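Local coordinates for protein nucleoside 2-deoxyribosyltransferase (Enterococcus faecalis, PDB 7M5H) that probably acts on the N-glycosidic bond of deoxynucleosides or deoxynucleotides, as a member of the nucleoside 2-deoxyribosyltransferase family, at residues 27-32 / 36-41; 75-80 / 88-93. All blocks are in the same frame, centred on the assembly; numbering follows the deposited sequence.

Both contacts belong to one Rossmann-like domain built on a parallel sheet with strand order 36-39, 5-10, 72-76, 100-103, 144-147. Contact 1 comes first along the chain and closes before contact 2 opens. It packs the last turn of helix 16-30 on strand 36-39, an outermost strand of the sheet within the chain. Contact 2 joins helix 84-96 to the end of strand 72-76. Their centres are about 18 Å apart and their nearest atoms about 6 Å, without touching. Each is a piece of a separate beta-alpha-beta unit. Contact 1 thus joins helix to sheet at the edge, untouched by other subunits, and contact 2 does so in the middle, close to the subunit interfaces.

Contact 1 of 2, residues 27-32 / 36-41; sequences EQIRQL and IDLYLP
R30, in the last turn of helix 16-30, reaches along strand 36-39 and grips its backbone. Starting at CB, CG sits anti to the carbonyl carbon (chi1 -73°) and the chain then runs out fully extended to NE, crossing the L38 side chain at about a right angle. NE passes 3.9 Å from L38 CB and also makes a weak hydrogen bond to a water. At the tip, NH2 donates to L38 O over 3.0 Å, nearly straight at 170°. The oxygen lies in the guanidinium plane, but the nitrogen stands 41° above the carbonyl plane rather than on a lone pair. NH2 also forms a salt bridge with E43.

Alongside R30 the packing is aliphatic. I29 CG2 rests 3.7 Å from L38 CD1, the two side chains again crossing nearly at right angles. I36 CD1 comes up against the backbone there, 3.3 Å from I29 O and 4.1 Å from L32 CB. This is the helix-to-strand return of the beta-alpha-beta unit 5-10, 16-30, 36-39.

Along the edge of strand 36-39 that faces away from strand 5-10, L38 O takes R30 NH2, while the same water accepts from L38 N at 2.8 Å and donates to I36 O over a longer bond. The salt bridge to E43 probably holds the guanidinium group in place and partly balances its charge.

Contact 2 of 2, residues 75-80 / 88-93; sequences ALLDGP and SEIGVA
I90 of helix 84-96 points its CB toward A75 and L77, where strand 72-76 runs out into a loop. This is the first half of a beta-alpha-beta unit of the Rossmann-like fold, strand 72-76, helix 84-96, strand 100-103, and the two segments meet by apolar packing without a hydrogen bond between them.

The I90 and L77 side chains cross at about a right angle. In I90, a chi1 of -71° and a near-trans chi2 of 172° carry the methyl at its tip across to the strand. A75, by contrast, offers a single methyl pointing at the helix. L77 does not aim its CB at the helix and gets there through the CD2 branch.

Helix 134-141 fills in the surroundings: I140 packs on both L77 and I90, while T136 and L139 also touch I90. Two residues before I90, S88 OG hydrogen-bonds to A87 O and to T136 OG1, both of the second subunit.

The whole join converges on one methyl: I90 CD1 lies 3.9 Å from L77 CD2 and 4.1 Å from A75 CB.

Contact 1 of 2, residues 27-32 / 36-41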
# COMPACT_ATOMS: atom_id res chain seq x y z
N GLU B 27 8.33 25.30 4.60
CA GLU B 27 9.04 26.44 5.16
C GLU B 27 10.34 26.71 4.42
O GLU B 27 10.66 27.86 4.11
CB GLU B 27 9.30 26.22 6.65
CG GLU B 27 10.34 27.16 7.26
CD GLU B 27 9.91 28.62 7.23
OE1 GLU B 27 8.70 28.89 7.14
OE2 GLU B 27 10.80 29.49 7.31
N GLN B 28 11.10 25.65 4.12
CA GLN B 28 12.34 25.82 3.36
C GLN B 28 12.07 26.31 1.95
O GLN B 28 12.82 27.14 1.42
CB GLN B 28 13.12 24.51 3.33
CG GLN B 28 13.68 24.07 4.67
CD GLN B 28 14.42 22.75 4.57
OE1 GLN B 28 13.91 21.71 5.00
NE2 GLN B 28 15.62 22.78 4.00
N ILE B 29 11.00 25.82 1.32
CA ILE B 29 10.69 26.22 -0.05
C ILE B 29 10.32 27.70 -0.09
O ILE B 29 10.79 28.45 -0.95
CB ILE B 29 9.56 25.35 -0.63
CG1 ILE B 29 9.99 23.88 -0.69
CG2 ILE B 29 9.16 25.85 -2.01
CD1 ILE B 29 8.93 22.96 -1.23
N ARG B 30 9.48 28.14 0.85
CA ARG B 30 9.06 29.54 0.88
C ARG B 30 10.22 30.47 1.20
O ARG B 30 10.21 31.64 0.80
CB ARG B 30 7.92 29.72 1.88
CG ARG B 30 6.59 29.16 1.40
CD ARG B 30 5.57 29.10 2.52
NE ARG B 30 4.25 28.72 2.03
CZ ARG B 30 3.26 28.29 2.81
NH1 ARG B 30 3.44 28.16 4.12
NH2 ARG B 30 2.08 27.98 2.28
N GLN B 31 11.24 29.98 1.92
CA GLN B 31 12.41 30.79 2.23
C GLN B 31 13.36 30.94 1.05
O GLN B 31 14.31 31.73 1.15
CB GLN B 31 13.16 30.21 3.43
CG GLN B 31 12.49 30.48 4.76
CD GLN B 31 12.22 31.95 4.98
OE1 GLN B 31 13.13 32.78 4.87
NE2 GLN B 31 10.98 32.29 5.29
N LEU B 32 13.14 30.21 -0.04
CA LEU B 32 14.01 30.35 -1.21
C LEU B 32 13.82 31.70 -1.88
O LEU B 32 14.80 32.41 -2.16
CB LEU B 32 13.73 29.22 -2.20
CG LEU B 32 14.31 27.84 -1.89
CD1 LEU B 32 13.88 26.84 -2.95
CD2 LEU B 32 15.82 27.91 -1.79
N ILE B 36 7.51 33.07 -4.39
CA ILE B 36 6.90 31.75 -4.33
C ILE B 36 5.58 31.84 -3.57
O ILE B 36 5.55 32.26 -2.41
CB ILE B 36 7.85 30.73 -3.67
CG1 ILE B 36 9.05 30.45 -4.58
CG2 ILE B 36 7.10 29.44 -3.34
CD1 ILE B 36 10.04 29.47 -4.00
N ASP B 37 4.50 31.47 -4.24
CA ASP B 37 3.17 31.40 -3.63
C ASP B 37 2.78 29.92 -3.58
O ASP B 37 2.17 29.38 -4.50
CB ASP B 37 2.15 32.21 -4.43
CG ASP B 37 0.75 32.12 -3.87
OD1 ASP B 37 0.60 31.74 -2.68
OD2 ASP B 37 -0.21 32.41 -4.61
N LEU B 38 3.15 29.26 -2.48
CA LEU B 38 2.94 27.83 -2.34
C LEU B 38 1.62 27.56 -1.64
O LEU B 38 1.33 28.14 -0.59
CB LEU B 38 4.10 27.19 -1.56
CG LEU B 38 4.18 25.66 -1.52
CD1 LEU B 38 5.62 25.21 -1.39
CD2 LEU B 38 3.36 25.08 -0.37
N TYR B 39 0.82 26.66 -2.22
CA TYR B 39 -0.42 26.21 -1.63
C TYR B 39 -0.18 24.86 -0.95
O TYR B 39 0.26 23.91 -1.61
CB TYR B 39 -1.53 26.09 -2.68
CG TYR B 39 -2.86 25.63 -2.13
CD1 TYR B 39 -3.80 26.55 -1.68
CD2 TYR B 39 -3.18 24.28 -2.05
CE1 TYR B 39 -5.02 26.14 -1.17
CE2 TYR B 39 -4.39 23.86 -1.55
CZ TYR B 39 -5.31 24.79 -1.11
OH TYR B 39 -6.52 24.37 -0.61
N LEU B 40 -0.46 24.78 0.34
CA LEU B 40 -0.32 23.55 1.11
C LEU B 40 -1.70 23.10 1.57
O LEU B 40 -2.34 23.82 2.37
CB LEU B 40 0.62 23.75 2.30
CG LEU B 40 0.95 22.49 3.11
CD1 LEU B 40 1.50 21.40 2.21
CD2 LEU B 40 1.95 22.82 4.21
N PRO B 41 -2.20 21.96 1.10
CA PRO B 41 -3.59 21.57 1.42
C PRO B 41 -3.90 21.50 2.90
O PRO B 41 -5.03 21.84 3.30
CB PRO B 41 -3.72 20.19 0.75
CG PRO B 41 -2.74 20.23 -0.37
CD PRO B 41 -1.57 21.04 0.13
O HOH W 1 3.98 30.52 -0.09

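Contact 2 of 2, residues 75-80 / 88-93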
# COMPACT_ATOMS: atom_id res chain seq x y z
N ALA B 75 5.70 17.16 -5.69
CA ALA B 75 5.06 15.92 -5.29
C ALA B 75 6.00 15.09 -4.43
O ALA B 75 7.19 14.94 -4.75
CB ALA B 75 4.62 15.11 -6.51
N LEU B 76 5.47 14.55 -3.34
CA LEU B 76 6.21 13.65 -2.46
C LEU B 76 5.79 12.22 -2.78
O LEU B 76 4.61 11.87 -2.66
CB LEU B 76 5.95 13.98 -0.99
CG LEU B 76 6.92 14.97 -0.32
CD1 LEU B 76 7.19 16.19 -1.19
CD2 LEU B 76 6.39 15.39 1.04
N LEU B 77 6.75 11.39 -3.20
CA LEU B 77 6.47 10.04 -3.66
C LEU B 77 6.71 8.97 -2.61
O LEU B 77 6.37 7.80 -2.85
CB LEU B 77 7.31 9.72 -4.90
CG LEU B 77 7.25 10.69 -6.09
CD1 LEU B 77 8.09 10.16 -7.24
CD2 LEU B 77 5.82 10.94 -6.52
N ASP B 78 7.28 9.32 -1.46
CA ASP B 78 7.68 8.32 -0.48
C ASP B 78 6.46 7.63 0.14
O ASP B 78 5.31 8.07 -0.00
CB ASP B 78 8.54 8.96 0.61
CG ASP B 78 9.99 9.10 0.19
OD1 ASP B 78 10.61 8.07 -0.15
OD2 ASP B 78 10.50 10.24 0.18
N GLY B 79 6.73 6.53 0.83
CA GLY B 79 5.70 5.67 1.36
C GLY B 79 5.87 4.26 0.83
O GLY B 79 6.67 4.02 -0.09
N PRO B 80 5.13 3.30 1.38
CA PRO B 80 5.17 1.95 0.81
C PRO B 80 4.71 1.92 -0.64
O PRO B 80 5.21 1.11 -1.43
CB PRO B 80 4.23 1.15 1.72
CG PRO B 80 3.33 2.17 2.33
CD PRO B 80 4.17 3.41 2.50
N SER B 88 -2.88 10.52 -8.81
CA SER B 88 -3.92 11.10 -9.65
C SER B 88 -3.63 12.56 -9.96
O SER B 88 -3.83 13.02 -11.09
CB SER B 88 -5.29 10.96 -8.98
OG SER B 88 -5.70 9.60 -8.94
N GLU B 89 -3.15 13.32 -8.97
CA GLU B 89 -2.81 14.72 -9.20
C GLU B 89 -1.67 14.86 -10.19
O GLU B 89 -1.63 15.82 -10.96
CB GLU B 89 -2.46 15.40 -7.87
CG GLU B 89 -3.66 15.69 -6.99
CD GLU B 89 -3.27 16.17 -5.60
OE1 GLU B 89 -2.16 15.84 -5.14
OE2 GLU B 89 -4.08 16.88 -4.97
N ILE B 90 -0.72 13.91 -10.18
CA ILE B 90 0.35 13.93 -11.18
C ILE B 90 -0.22 13.71 -12.57
O ILE B 90 0.18 14.37 -13.53
CB ILE B 90 1.42 12.87 -10.82
CG1 ILE B 90 2.20 13.30 -9.58
CG2 ILE B 90 2.35 12.62 -12.00
CD1 ILE B 90 3.15 12.24 -9.06
N GLY B 91 -1.17 12.78 -12.70
CA GLY B 91 -1.79 12.54 -13.99
C GLY B 91 -2.55 13.75 -14.50
O GLY B 91 -2.54 14.05 -15.70
N VAL B 92 -3.23 14.47 -13.60
CA VAL B 92 -3.91 15.70 -13.99
C VAL B 92 -2.90 16.74 -14.44
O VAL B 92 -3.09 17.42 -15.46
CB VAL B 92 -4.79 16.22 -12.84
CG1 VAL B 92 -5.33 17.61 -13.17
CG2 VAL B 92 -5.93 15.26 -12.54
N ALA B 93 -1.80 16.88 -13.69
CA ALA B 93 -0.80 17.89 -14.01
C ALA B 93 -0.15 17.62 -15.36
O ALA B 93 0.08 18.55 -16.14
CB ALA B 93 0.25 17.96 -12.91